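PDB 5WTZ: binary enterotoxin of Clostridium perfringens component a from Clostridium perfringens, which probably transfers ADP-ribose from NAD+ to actin, as the enzymatic component of a two-part, iota-like clostridial enterotoxin. Local coordinates for residues A[12-23]-A[142-150]; A[317-326]-A[409-417]. All coordinates share one frame; numbering follows the deposited sequence.

Contact 1: A[12-23]-A[142-150]; sequences FAKDKNSATLWA and DVTMTEPDI
Met-145 meets the first turns of helix 16-31 with its sulfur and methyl, and this contact ties helix 16-31 to the loop that follows strand 141-144, in the N-terminal of the two ADP-ribosyltransferase-like units of the chain. The methionine chain is straight from CG on (chi2 176°), long enough for SD to settle beside Ala-19 and for CE to go on to Ala-23. The two alanines are four residues apart, so they face the same side of the helix. Trp-22 adds its ring edge: Met-145 SD lies near the ring plane, 3.9 Å from Trp-22 CZ3, a Met-aromatic contact in which the sulfur sits 89° off the ring normal. The indole is braced from its flat side by Phe-12, whose CE2 stands over one face toward the rim, while the phenyl ring of Phe-12 in turn lies flat against Ala-19 CA. Leu-178, on a loop, and Ser-170 and Val-180, on the two other strands of the three-stranded sheet that includes 141-144, also pack on Met-145.

Thr-146 works differently. Thr-146 CG2, anti to the carbonyl carbon, turns to the bend before the helix and touches Lys-16 CB at 3.9 Å, the two side chains nearly perpendicular; the ammonium of Lys-16 runs on to Asn-177. At the outer end, Lys-14 and Glu-147 run alongside each other in the same sense and join in a long salt bridge of 3.7 Å between Lys-14 NZ and Glu-147 OE2. The backbone beneath is held more firmly: Glu-147 N donates to Ala-13 O over 2.8 Å, arriving nearly along the C=O axis, with an N-H...O angle of 161°.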
ATOM      1  N   PHE A  12     -13.207  21.218 -11.965  1.00 45.14           N
ATOM      2  CA  PHE A  12     -13.286  22.666 -11.721  1.00 48.27           C
ATOM      3  C   PHE A  12     -12.122  23.410 -12.366  1.00 42.77           C
ATOM      4  O   PHE A  12     -12.168  24.631 -12.519  1.00 46.25           O
ATOM      5  CB  PHE A  12     -13.327  22.974 -10.218  1.00 40.65           C
ATOM      6  CG  PHE A  12     -14.681  22.786  -9.605  1.00 41.54           C
ATOM      7  CD1 PHE A  12     -15.729  23.619  -9.947  1.00 46.32           C
ATOM      8  CD2 PHE A  12     -14.912  21.761  -8.704  1.00 41.16           C
ATOM      9  CE1 PHE A  12     -16.986  23.441  -9.392  1.00 46.81           C
ATOM     10  CE2 PHE A  12     -16.161  21.576  -8.146  1.00 42.43           C
ATOM     11  CZ  PHE A  12     -17.199  22.417  -8.488  1.00 42.08           C
ATOM     12  N   ALA A  13     -11.094  22.654 -12.743  1.00 42.25           N
ATOM     13  CA  ALA A  13      -9.938  23.161 -13.472  1.00 39.06           C
ATOM     14  C   ALA A  13      -9.315  24.379 -12.780  1.00 43.47           C
ATOM     15  O   ALA A  13      -8.334  24.245 -12.059  1.00 39.66           O
ATOM     16  CB  ALA A  13     -10.327  23.492 -14.898  1.00 36.59           C
ATOM     17  N   LYS A  14      -9.894  25.558 -12.990  1.00 49.25           N
ATOM     18  CA  LYS A  14      -9.362  26.785 -12.393  1.00 48.16           C
ATOM     19  C   LYS A  14     -10.464  27.663 -11.801  1.00 47.55           C
ATOM     20  O   LYS A  14     -10.201  28.724 -11.219  1.00 41.61           O
ATOM     21  CB  LYS A  14      -8.563  27.565 -13.433  1.00 48.08           C
ATOM     22  CG  LYS A  14      -7.374  26.788 -13.972  1.00 41.21           C
ATOM     23  CD  LYS A  14      -6.467  27.673 -14.798  1.00 46.82           C
ATOM     24  CE  LYS A  14      -5.116  27.013 -15.027  1.00 50.46           C
ATOM     25  NZ  LYS A  14      -4.292  27.801 -15.985  1.00 57.75           N
ATOM     26  N   ASP A  15     -11.699  27.195 -11.942  1.00 44.26           N
ATOM     27  CA  ASP A  15     -12.863  27.872 -11.391  1.00 45.22           C
ATOM     28  C   ASP A  15     -12.941  27.656  -9.911  1.00 44.30           C
ATOM     29  O   ASP A  15     -13.735  26.846  -9.428  1.00 48.15           O
ATOM     30  CB  ASP A  15     -14.164  27.370 -12.010  1.00 42.38           C
ATOM     31  CG  ASP A  15     -15.366  28.221 -11.608  1.00 44.34           C
ATOM     32  OD1 ASP A  15     -15.273  29.024 -10.646  1.00 44.66           O
ATOM     33  OD2 ASP A  15     -16.421  28.072 -12.254  1.00 45.63           O
ATOM     34  N   LYS A  16     -12.160  28.389  -9.158  1.00 48.04           N
ATOM     35  CA  LYS A  16     -12.225  28.113  -7.757  1.00 50.72           C
ATOM     36  C   LYS A  16     -13.343  28.892  -7.077  1.00 46.37           C
ATOM     37  O   LYS A  16     -13.749  28.551  -5.968  1.00 58.92           O
ATOM     38  CB  LYS A  16     -10.868  28.356  -7.147  1.00 56.48           C
ATOM     39  CG  LYS A  16     -10.825  28.157  -5.694  1.00 52.79           C
ATOM     40  CD  LYS A  16     -10.078  29.355  -5.260  1.00 63.65           C
ATOM     41  CE  LYS A  16     -10.773  30.110  -4.185  1.00 65.36           C
ATOM     42  NZ  LYS A  16      -9.824  31.139  -3.697  1.00 76.51           N
ATOM     43  N   ASN A  17     -13.888  29.896  -7.757  1.00 48.00           N
ATOM     44  CA  ASN A  17     -15.099  30.540  -7.262  1.00 47.11           C
ATOM     45  C   ASN A  17     -16.252  29.548  -7.099  1.00 46.21           C
ATOM     46  O   ASN A  17     -16.775  29.354  -5.998  1.00 46.09           O
ATOM     47  CB  ASN A  17     -15.529  31.670  -8.193  1.00 50.84           C
ATOM     48  CG  ASN A  17     -16.789  32.375  -7.708  1.00 57.89           C
ATOM     49  OD1 ASN A  17     -18.010  32.192  -7.588  0.50 50.07           O
ATOM     50  ND2 ASN A  17     -16.604  33.353  -6.831  1.00 61.50           N
ATOM     51  N   SER A  18     -16.644  28.925  -8.202  1.00 50.99           N
ATOM     52  CA  SER A  18     -17.722  27.936  -8.175  1.00 59.97           C
ATOM     53  C   SER A  18     -17.368  26.765  -7.268  1.00 57.68           C
ATOM     54  O   SER A  18     -18.240  26.204  -6.595  1.00 47.20           O
ATOM     55  CB  SER A  18     -18.012  27.413  -9.575  1.00 61.14           C
ATOM     56  OG  SER A  18     -16.997  26.505  -9.955  1.00 63.45           O
ATOM     57  N   ALA A  19     -16.085  26.398  -7.266  1.00 53.80           N
ATOM     58  CA  ALA A  19     -15.597  25.304  -6.439  1.00 45.92           C
ATOM     59  C   ALA A  19     -15.860  25.580  -4.960  1.00 50.12           C
ATOM     60  O   ALA A  19     -16.360  24.711  -4.246  1.00 47.37           O
ATOM     61  CB  ALA A  19     -14.095  25.059  -6.687  1.00 43.26           C
ATOM     62  N   THR A  20     -15.536  26.794  -4.507  1.00 50.07           N
ATOM     63  CA  THR A  20     -15.734  27.153  -3.105  1.00 49.31           C
ATOM     64  C   THR A  20     -17.218  27.252  -2.790  1.00 49.85           C
ATOM     65  O   THR A  20     -17.640  26.925  -1.681  1.00 45.46           O
ATOM     66  CB  THR A  20     -15.035  28.497  -2.720  1.00 51.02           C
ATOM     67  OG1 THR A  20     -15.447  29.536  -3.616  1.00 51.19           O
ATOM     68  CG2 THR A  20     -13.511  28.363  -2.716  1.00 40.57           C
ATOM     69  N   LEU A  21     -18.007  27.699  -3.762  1.00 45.39           N
ATOM     70  CA  LEU A  21     -19.445  27.785  -3.563  1.00 61.54           C
ATOM     71  C   LEU A  21     -19.967  26.373  -3.361  1.00 63.03           C
ATOM     72  O   LEU A  21     -20.523  26.049  -2.305  1.00 61.49           O
ATOM     73  CB  LEU A  21     -20.137  28.452  -4.748  1.00 56.71           C
ATOM     74  CG  LEU A  21     -21.551  28.902  -4.393  1.00 57.15           C
ATOM     75  CD1 LEU A  21     -21.538  29.753  -3.122  1.00 60.75           C
ATOM     76  CD2 LEU A  21     -22.202  29.635  -5.553  1.00 52.56           C
ATOM     77  N   TRP A  22     -19.757  25.545  -4.382  1.00 59.50           N
ATOM     78  CA  TRP A  22     -20.017  24.108  -4.312  1.00 45.13           C
ATOM     79  C   TRP A  22     -19.514  23.529  -2.994  1.00 47.10           C
ATOM     80  O   TRP A  22     -20.252  22.839  -2.293  1.00 48.00           O
ATOM     81  CB  TRP A  22     -19.360  23.395  -5.492  1.00 43.83           C
ATOM     82  CG  TRP A  22     -19.461  21.901  -5.429  1.00 50.34           C
ATOM     83  CD1 TRP A  22     -20.567  21.138  -5.686  1.00 55.21           C
ATOM     84  CD2 TRP A  22     -18.413  20.986  -5.100  1.00 48.33           C
ATOM     85  NE1 TRP A  22     -20.269  19.803  -5.530  1.00 46.73           N
ATOM     86  CE2 TRP A  22     -18.951  19.684  -5.174  1.00 43.59           C
ATOM     87  CE3 TRP A  22     -17.068  21.138  -4.754  1.00 47.71           C
ATOM     88  CZ2 TRP A  22     -18.196  18.548  -4.907  1.00 39.13           C
ATOM     89  CZ3 TRP A  22     -16.320  20.005  -4.491  1.00 44.53           C
ATOM     90  CH2 TRP A  22     -16.888  18.727  -4.571  1.00 39.10           C
ATOM     91  N   ALA A  23     -18.268  23.852  -2.646  1.00 45.35           N
ATOM     92  CA  ALA A  23     -17.665  23.369  -1.414  1.00 47.37           C
ATOM     93  C   ALA A  23     -18.395  23.889  -0.192  1.00 49.33           C
ATOM     94  O   ALA A  23     -18.442  23.229   0.840  1.00 42.77           O
ATOM     95  CB  ALA A  23     -16.215  23.777  -1.343  1.00 44.68           C
ATOM     96  N   ASP A 142      -5.823  14.636   1.814  1.00 26.94           N
ATOM     97  CA  ASP A 142      -6.523  15.872   1.529  1.00 28.61           C
ATOM     98  C   ASP A 142      -5.905  16.516   0.305  1.00 23.24           C
ATOM     99  O   ASP A 142      -4.690  16.438   0.097  1.00 28.26           O
ATOM    100  CB  ASP A 142      -6.510  16.815   2.732  1.00 27.89           C
ATOM    101  CG  ASP A 142      -5.119  17.048   3.292  1.00 33.38           C
ATOM    102  OD1 ASP A 142      -4.619  16.188   4.056  1.00 34.59           O
ATOM    103  OD2 ASP A 142      -4.538  18.111   2.985  1.00 28.79           O
ATOM    104  N   VAL A 143      -6.761  17.114  -0.518  1.00 29.33           N
ATOM    105  CA  VAL A 143      -6.366  17.660  -1.808  1.00 31.85           C
ATOM    106  C   VAL A 143      -7.075  18.972  -2.101  1.00 31.64           C
ATOM    107  O   VAL A 143      -7.906  19.421  -1.311  1.00 30.23           O
ATOM    108  CB  VAL A 143      -6.675  16.669  -2.940  1.00 30.59           C
ATOM    109  CG1 VAL A 143      -5.820  15.432  -2.794  1.00 24.66           C
ATOM    110  CG2 VAL A 143      -8.147  16.304  -2.924  1.00 32.07           C
ATOM    111  N   THR A 144      -6.764  19.573  -3.247  1.00 26.34           N
ATOM    112  CA  THR A 144      -7.399  20.825  -3.648  1.00 35.51           C
ATOM    113  C   THR A 144      -8.251  20.639  -4.910  1.00 39.60           C
ATOM    114  O   THR A 144      -8.073  19.674  -5.658  1.00 31.73           O
ATOM    115  CB  THR A 144      -6.352  21.932  -3.871  1.00 34.59           C
ATOM    116  OG1 THR A 144      -5.524  21.603  -4.989  1.00 34.94           O
ATOM    117  CG2 THR A 144      -5.478  22.064  -2.650  1.00 37.18           C
ATOM    118  N   MET A 145      -9.179  21.567  -5.138  1.00 34.67           N
ATOM    119  CA  MET A 145     -10.189  21.420  -6.189  1.00 34.19           C
ATOM    120  C   MET A 145      -9.758  21.928  -7.556  1.00 29.85           C
ATOM    121  O   MET A 145     -10.408  21.641  -8.560  1.00 32.17           O
ATOM    122  CB  MET A 145     -11.469  22.151  -5.791  1.00 37.95           C
ATOM    123  CG  MET A 145     -12.062  21.647  -4.505  1.00 38.52           C
ATOM    124  SD  MET A 145     -13.503  22.578  -3.971  1.00 41.19           S
ATOM    125  CE  MET A 145     -13.473  22.090  -2.237  1.00 35.31           C
ATOM    126  N   THR A 146      -8.684  22.704  -7.592  1.00 36.82           N
ATOM    127  CA  THR A 146      -8.284  23.370  -8.824  1.00 36.21           C
ATOM    128  C   THR A 146      -6.783  23.284  -9.033  1.00 31.70           C
ATOM    129  O   THR A 146      -6.029  23.071  -8.085  1.00 31.11           O
ATOM    130  CB  THR A 146      -8.706  24.864  -8.831  1.00 33.36           C
ATOM    131  OG1 THR A 146      -8.280  25.498  -7.619  1.00 36.02           O
ATOM    132  CG2 THR A 146     -10.215  25.003  -8.967  1.00 33.34           C
ATOM    133  N   GLU A 147      -6.361  23.437 -10.283  1.00 28.62           N
ATOM    134  CA  GLU A 147      -4.950  23.454 -10.624  1.00 35.27           C
ATOM    135  C   GLU A 147      -4.247  24.529  -9.824  1.00 37.02           C
ATOM    136  O   GLU A 147      -4.694  25.668  -9.805  1.00 38.09           O
ATOM    137  CB  GLU A 147      -4.756  23.695 -12.119  1.00 38.20           C
ATOM    138  CG  GLU A 147      -3.305  23.671 -12.559  1.00 43.31           C
ATOM    139  CD  GLU A 147      -3.136  24.091 -14.001  1.00 50.31           C
ATOM    140  OE1 GLU A 147      -3.703  23.411 -14.883  1.00 44.13           O
ATOM    141  OE2 GLU A 147      -2.448  25.109 -14.254  1.00 57.67           O
ATOM    142  N   PRO A 148      -3.150  24.169  -9.147  1.00 33.52           N
ATOM    143  CA  PRO A 148      -2.474  25.170  -8.316  1.00 32.79           C
ATOM    144  C   PRO A 148      -2.048  26.385  -9.126  1.00 44.37           C
ATOM    145  O   PRO A 148      -1.804  26.269 -10.334  1.00 40.15           O
ATOM    146  CB  PRO A 148      -1.265  24.417  -7.778  1.00 33.98           C
ATOM    147  CG  PRO A 148      -1.696  22.974  -7.785  1.00 32.55           C
ATOM    148  CD  PRO A 148      -2.547  22.832  -9.012  1.00 34.49           C
ATOM    149  N   ASP A 149      -1.993  27.537  -8.465  1.00 50.96           N
ATOM    150  CA  ASP A 149      -1.686  28.803  -9.122  1.00 50.32           C
ATOM    151  C   ASP A 149      -0.381  29.353  -8.583  1.00 44.40           C
ATOM    152  O   ASP A 149      -0.050  30.530  -8.787  1.00 38.95           O
ATOM    153  CB  ASP A 149      -2.817  29.810  -8.904  1.00 55.19           C
ATOM    154  CG  ASP A 149      -2.725  30.998  -9.838  1.00 67.24           C
ATOM    155  OD1 ASP A 149      -1.985  30.905 -10.839  1.00 75.48           O
ATOM    156  OD2 ASP A 149      -3.387  32.024  -9.574  1.00 68.00           O
ATOM    157  N   ILE A 150       0.350  28.498  -7.876  1.00 35.59           N
ATOM    158  CA  ILE A 150       1.575  28.912  -7.200  1.00 36.27           C
ATOM    159  C   ILE A 150       2.690  27.876  -7.343  1.00 36.21           C
ATOM    160  O   ILE A 150       2.457  26.720  -7.711  1.00 36.98           O
ATOM    161  CB  ILE A 150       1.307  29.230  -5.678  1.00 44.68           C
ATOM    162  CG1 ILE A 150       0.582  28.083  -4.962  1.00 41.59           C
ATOM    163  CG2 ILE A 150       0.515  30.515  -5.508  1.00 43.48           C
ATOM    164  CD1 ILE A 150       1.454  26.981  -4.510  1.00 44.21           C
TER
HETATM  165  O   HOH W   1     -12.689  19.751  -9.044  1.00 28.77           O
HETATM  166  O   HOH W   2     -11.125  20.157 -10.509  1.00 32.35           O

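Contact 2: A[317-326]-A[409-417]; sequences FNKVENVSKF and GKTNKLIID
Leu-414 CD1 carries the packed half of the contact, meeting a face of each of two phenyl rings set roughly at right angles round it. Leu-414 CD1 stands 3.6 Å from the ring centroid of Phe-317 and 3.9 Å from that of Phe-326, making two CH-pi contacts. The Phe-317 side chain runs across that of Leu-414, whereas Phe-326 and Leu-414 lie antiparallel. The other branch, Leu-414 CD2, turns to Val-323 CG1 at a looser 4.1 Å, and Ile-416 CD1 reaches Phe-326 CE2, their side chains nearly perpendicular.

Helix 320-330 thus lies against the central strand 411-420 of the mixed five-stranded sheet of the NAD-binding ADP-ribosyltransferase unit, the short segments running nearly parallel at 16° with axes 10.7 Å apart. The side chain of Ile-416 comes within about 8 Å of that of Glu-305, which binds the nucleotide.

Where exposed Asn-318 and Lys-410 mark the solvent side, polar bonds replace the methyl-ring packing. Asn-318 OD1 accepts from Asn-412 N at 2.9 Å in a nearly straight bond (173°). With CG anti to its carbonyl carbon (chi1 -78°), Asn-412 brings its amide to the turn ahead of helix 320-330, where ND2 donates to Phe-317 O at 3.0 Å. Beside this pair a water donates to Thr-411 OG1 and accepts a weak bond from Phe-317 N.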
ATOM      1  N   PHE A 317      18.215   0.903  10.159  1.00 27.58           N
ATOM      2  CA  PHE A 317      17.366   1.897   9.499  1.00 28.73           C
ATOM      3  C   PHE A 317      17.032   3.071  10.408  1.00 29.76           C
ATOM      4  O   PHE A 317      16.316   3.988  10.004  1.00 31.71           O
ATOM      5  CB  PHE A 317      16.084   1.245   8.991  1.00 26.81           C
ATOM      6  CG  PHE A 317      16.325   0.170   7.976  1.00 26.15           C
ATOM      7  CD1 PHE A 317      17.203   0.382   6.920  1.00 29.04           C
ATOM      8  CD2 PHE A 317      15.700  -1.061   8.090  1.00 20.78           C
ATOM      9  CE1 PHE A 317      17.439  -0.616   5.981  1.00 22.80           C
ATOM     10  CE2 PHE A 317      15.924  -2.055   7.160  1.00 22.40           C
ATOM     11  CZ  PHE A 317      16.799  -1.839   6.111  1.00 22.61           C
ATOM     12  N   ASN A 318      17.563   3.049  11.624  1.00 31.13           N
ATOM     13  CA  ASN A 318      17.468   4.198  12.520  1.00 31.43           C
ATOM     14  C   ASN A 318      18.387   5.327  12.071  1.00 41.65           C
ATOM     15  O   ASN A 318      18.370   6.423  12.630  1.00 47.17           O
ATOM     16  CB  ASN A 318      17.795   3.788  13.958  1.00 34.75           C
ATOM     17  CG  ASN A 318      16.631   3.094  14.645  1.00 36.33           C
ATOM     18  OD1 ASN A 318      15.476   3.286  14.267  1.00 32.64           O
ATOM     19  ND2 ASN A 318      16.929   2.284  15.658  1.00 41.28           N
ATOM     20  N   LYS A 319      19.193   5.047  11.054  1.00 41.66           N
ATOM     21  CA  LYS A 319      20.042   6.055  10.441  1.00 41.06           C
ATOM     22  C   LYS A 319      19.547   6.383   9.032  1.00 41.69           C
ATOM     23  O   LYS A 319      19.373   5.491   8.201  1.00 35.52           O
ATOM     24  CB  LYS A 319      21.491   5.574  10.424  1.00 38.32           C
ATOM     25  CG  LYS A 319      22.003   5.222  11.813  1.00 44.08           C
ATOM     26  CD  LYS A 319      23.449   4.770  11.793  1.00 46.60           C
ATOM     27  CE  LYS A 319      24.012   4.696  13.203  1.00 50.82           C
ATOM     28  NZ  LYS A 319      23.773   5.976  13.922  1.00 54.41           N
ATOM     29  N   VAL A 320      19.308   7.666   8.767  1.00 38.61           N
ATOM     30  CA  VAL A 320      18.718   8.076   7.499  1.00 36.57           C
ATOM     31  C   VAL A 320      19.516   7.574   6.299  1.00 32.94           C
ATOM     32  O   VAL A 320      18.924   7.140   5.311  1.00 27.78           O
ATOM     33  CB  VAL A 320      18.574   9.618   7.406  1.00 46.06           C
ATOM     34  CG1 VAL A 320      17.504  10.108   8.360  1.00 48.21           C
ATOM     35  CG2 VAL A 320      19.892  10.299   7.701  1.00 41.22           C
ATOM     36  N   GLU A 321      20.846   7.602   6.406  1.00 29.33           N
ATOM     37  CA  GLU A 321      21.732   7.194   5.314  1.00 31.29           C
ATOM     38  C   GLU A 321      21.464   5.764   4.880  1.00 28.93           C
ATOM     39  O   GLU A 321      21.527   5.454   3.688  1.00 31.14           O
ATOM     40  CB  GLU A 321      23.211   7.336   5.705  1.00 32.99           C
ATOM     41  CG  GLU A 321      23.501   8.373   6.782  1.00 58.29           C
ATOM     42  CD  GLU A 321      23.366   7.819   8.187  1.00 69.31           C
ATOM     43  OE1 GLU A 321      23.912   6.722   8.446  1.00 77.41           O
ATOM     44  OE2 GLU A 321      22.715   8.479   9.028  1.00 67.11           O
ATOM     45  N   ASN A 322      21.157   4.894   5.840  1.00 26.51           N
ATOM     46  CA  ASN A 322      20.869   3.492   5.526  1.00 30.24           C
ATOM     47  C   ASN A 322      19.531   3.274   4.827  1.00 25.89           C
ATOM     48  O   ASN A 322      19.412   2.403   3.968  1.00 28.12           O
ATOM     49  CB  ASN A 322      20.938   2.647   6.791  1.00 25.92           C
ATOM     50  CG  ASN A 322      22.343   2.536   7.321  1.00 30.73           C
ATOM     51  OD1 ASN A 322      23.305   2.592   6.552  1.00 27.76           O
ATOM     52  ND2 ASN A 322      22.479   2.389   8.637  1.00 25.92           N
ATOM     53  N   VAL A 323      18.523   4.056   5.187  1.00 28.07           N
ATOM     54  CA  VAL A 323      17.270   4.028   4.438  1.00 28.57           C
ATOM     55  C   VAL A 323      17.516   4.486   2.996  1.00 30.15           C
ATOM     56  O   VAL A 323      17.013   3.880   2.053  1.00 24.62           O
ATOM     57  CB  VAL A 323      16.196   4.918   5.088  1.00 25.60           C
ATOM     58  CG1 VAL A 323      14.929   4.940   4.225  1.00 22.37           C
ATOM     59  CG2 VAL A 323      15.895   4.446   6.505  1.00 23.32           C
ATOM     60  N   SER A 324      18.299   5.555   2.836  1.00 30.91           N
ATOM     61  CA  SER A 324      18.642   6.078   1.508  1.00 26.85           C
ATOM     62  C   SER A 324      19.387   5.054   0.654  1.00 26.46           C
ATOM     63  O   SER A 324      19.087   4.885  -0.534  1.00 23.31           O
ATOM     64  CB  SER A 324      19.488   7.342   1.636  1.00 32.63           C
ATOM     65  OG  SER A 324      18.763   8.354   2.306  1.00 44.01           O
ATOM     66  N   LYS A 325      20.358   4.377   1.265  1.00 26.92           N
ATOM     67  CA  LYS A 325      21.113   3.322   0.588  1.00 29.55           C
ATOM     68  C   LYS A 325      20.180   2.225   0.098  1.00 19.27           C
ATOM     69  O   LYS A 325      20.312   1.741  -1.027  1.00 23.27           O
ATOM     70  CB  LYS A 325      22.170   2.715   1.516  1.00 31.10           C
ATOM     71  CG  LYS A 325      23.410   3.561   1.709  1.00 38.57           C
ATOM     72  CD  LYS A 325      24.444   2.866   2.605  1.00 45.99           C
ATOM     73  CE  LYS A 325      25.295   1.869   1.830  1.00 49.53           C
ATOM     74  NZ  LYS A 325      26.380   1.278   2.672  1.00 55.03           N
ATOM     75  N   PHE A 326      19.226   1.844   0.943  1.00 19.67           N
ATOM     76  CA  PHE A 326      18.317   0.757   0.631  1.00 22.60           C
ATOM     77  C   PHE A 326      17.413   1.147  -0.529  1.00 26.07           C
ATOM     78  O   PHE A 326      17.139   0.339  -1.427  1.00 23.62           O
ATOM     79  CB  PHE A 326      17.489   0.392   1.865  1.00 22.35           C
ATOM     80  CG  PHE A 326      16.754  -0.901   1.744  1.00 21.43           C
ATOM     81  CD1 PHE A 326      17.365  -2.096   2.101  1.00 21.41           C
ATOM     82  CD2 PHE A 326      15.444  -0.932   1.288  1.00 21.15           C
ATOM     83  CE1 PHE A 326      16.691  -3.300   1.994  1.00 16.64           C
ATOM     84  CE2 PHE A 326      14.760  -2.138   1.176  1.00 19.65           C
ATOM     85  CZ  PHE A 326      15.379  -3.322   1.539  1.00 15.38           C
ATOM     86  N   GLY A 409      10.570  -3.869  18.435  1.00 27.77           N
ATOM     87  CA  GLY A 409      12.000  -3.631  18.306  1.00 33.69           C
ATOM     88  C   GLY A 409      12.484  -2.192  18.391  1.00 31.10           C
ATOM     89  O   GLY A 409      13.675  -1.937  18.190  1.00 31.48           O
ATOM     90  N   LYS A 410      11.576  -1.259  18.684  1.00 26.57           N
ATOM     91  CA  LYS A 410      11.929   0.164  18.829  1.00 32.28           C
ATOM     92  C   LYS A 410      12.839   0.617  17.698  1.00 32.62           C
ATOM     93  O   LYS A 410      13.947   1.113  17.939  1.00 31.47           O
ATOM     94  CB  LYS A 410      12.609   0.430  20.175  1.00 34.45           C
ATOM     95  CG  LYS A 410      11.726   0.221  21.386  1.00 33.45           C
ATOM     96  CD  LYS A 410      12.554   0.232  22.664  1.00 39.14           C
ATOM     97  CE  LYS A 410      11.711  -0.106  23.880  1.00 53.03           C
ATOM     98  NZ  LYS A 410      10.728   0.965  24.201  1.00 58.40           N
ATOM     99  N   THR A 411      12.379   0.416  16.469  1.00 27.86           N
ATOM    100  CA  THR A 411      13.188   0.711  15.293  1.00 27.47           C
ATOM    101  C   THR A 411      12.372   1.238  14.119  1.00 24.44           C
ATOM    102  O   THR A 411      11.178   0.946  13.974  1.00 24.75           O
ATOM    103  CB  THR A 411      13.947  -0.551  14.816  1.00 28.98           C
ATOM    104  OG1 THR A 411      14.755  -0.236  13.678  1.00 33.42           O
ATOM    105  CG2 THR A 411      12.973  -1.588  14.398  1.00 17.97           C
ATOM    106  N   ASN A 412      13.029   2.013  13.264  1.00 25.34           N
ATOM    107  CA  ASN A 412      12.485   2.257  11.944  1.00 27.42           C
ATOM    108  C   ASN A 412      12.349   0.955  11.160  1.00 27.32           C
ATOM    109  O   ASN A 412      13.241   0.096  11.175  1.00 24.86           O
ATOM    110  CB  ASN A 412      13.352   3.237  11.163  1.00 28.99           C
ATOM    111  CG  ASN A 412      13.140   4.658  11.594  1.00 38.66           C
ATOM    112  OD1 ASN A 412      12.029   5.045  11.956  1.00 39.45           O
ATOM    113  ND2 ASN A 412      14.197   5.456  11.551  1.00 49.38           N
ATOM    114  N   LYS A 413      11.221   0.821  10.478  1.00 22.80           N
ATOM    115  CA  LYS A 413      10.967  -0.317   9.614  1.00 19.80           C
ATOM    116  C   LYS A 413      10.635   0.169   8.206  1.00 24.42           C
ATOM    117  O   LYS A 413      10.258   1.337   8.021  1.00 25.26           O
ATOM    118  CB  LYS A 413       9.841  -1.172  10.193  1.00 17.66           C
ATOM    119  CG  LYS A 413      10.194  -1.748  11.574  1.00 18.14           C
ATOM    120  CD  LYS A 413       9.119  -2.702  12.082  1.00 20.74           C
ATOM    121  CE  LYS A 413       9.659  -3.579  13.211  1.00 22.02           C
ATOM    122  NZ  LYS A 413       8.564  -4.367  13.899  1.00 19.89           N
ATOM    123  N   LEU A 414      10.783  -0.706   7.217  1.00 17.02           N
ATOM    124  CA  LEU A 414      10.501  -0.337   5.827  1.00 15.05           C
ATOM    125  C   LEU A 414       9.315  -1.094   5.255  1.00 13.17           C
ATOM    126  O   LEU A 414       9.313  -2.323   5.177  1.00 18.28           O
ATOM    127  CB  LEU A 414      11.727  -0.572   4.943  1.00 20.78           C
ATOM    128  CG  LEU A 414      12.989   0.182   5.373  1.00 22.24           C
ATOM    129  CD1 LEU A 414      14.157  -0.151   4.467  1.00 20.21           C
ATOM    130  CD2 LEU A 414      12.749   1.700   5.405  1.00 19.87           C
ATOM    131  N   ILE A 415       8.311  -0.335   4.854  1.00 16.95           N
ATOM    132  CA  ILE A 415       7.184  -0.875   4.124  1.00 14.28           C
ATOM    133  C   ILE A 415       7.581  -0.949   2.652  1.00 20.35           C
ATOM    134  O   ILE A 415       7.830   0.079   2.018  1.00 20.39           O
ATOM    135  CB  ILE A 415       5.934   0.004   4.334  1.00 14.47           C
ATOM    136  CG1 ILE A 415       5.659   0.157   5.830  1.00 15.96           C
ATOM    137  CG2 ILE A 415       4.720  -0.599   3.609  1.00 17.75           C
ATOM    138  CD1 ILE A 415       4.735   1.290   6.187  1.00 19.57           C
ATOM    139  N   ILE A 416       7.666  -2.160   2.122  1.00 15.00           N
ATOM    140  CA  ILE A 416       8.186  -2.359   0.768  1.00 16.17           C
ATOM    141  C   ILE A 416       7.031  -2.734  -0.146  1.00 18.62           C
ATOM    142  O   ILE A 416       6.621  -3.896  -0.216  1.00 17.22           O
ATOM    143  CB  ILE A 416       9.293  -3.434   0.746  1.00 18.58           C
ATOM    144  CG1 ILE A 416      10.395  -3.059   1.751  1.00 21.45           C
ATOM    145  CG2 ILE A 416       9.868  -3.591  -0.656  1.00 14.58           C
ATOM    146  CD1 ILE A 416      11.526  -4.030   1.817  1.00 23.63           C
ATOM    147  N   ASP A 417       6.478  -1.727  -0.812  1.00 15.59           N
ATOM    148  CA  ASP A 417       5.415  -1.961  -1.788  1.00 11.92           C
ATOM    149  C   ASP A 417       5.999  -2.614  -3.020  1.00 13.85           C
ATOM    150  O   ASP A 417       6.944  -2.098  -3.611  1.00 14.21           O
ATOM    151  CB  ASP A 417       4.725  -0.652  -2.158  1.00 18.33           C
ATOM    152  CG  ASP A 417       3.712  -0.229  -1.120  1.00 21.12           C
ATOM    153  OD1 ASP A 417       2.610  -0.813  -1.092  1.00 15.33           O
ATOM    154  OD2 ASP A 417       4.027   0.675  -0.331  1.00 20.59           O
TER
HETATM  155  O   HOH W   3      17.354  -0.188  12.657  1.00 48.78           O

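The two contacts lie in different ADP-ribosyltransferase-like units and share no helix or strand; their centres are 37 Å apart and their nearest atoms about 17 Å. Contact 2 is the more buried, set on the central strand of a five-stranded sheet in the unit that holds NAD, and contact 1 is partly buried, farther from the centre of the chain and away from the nucleotide. The areas they bury are almost equal, yet the chemistry differs. A branched leucine meets aromatic faces in contact 2, while an unbranched methionine runs along two alanines and meets an indole edge in contact 1. Their polar margins differ too: asparagine amides in 317-326/409-417, a backbone bond and a stretched ion pair in 12-23/142-150.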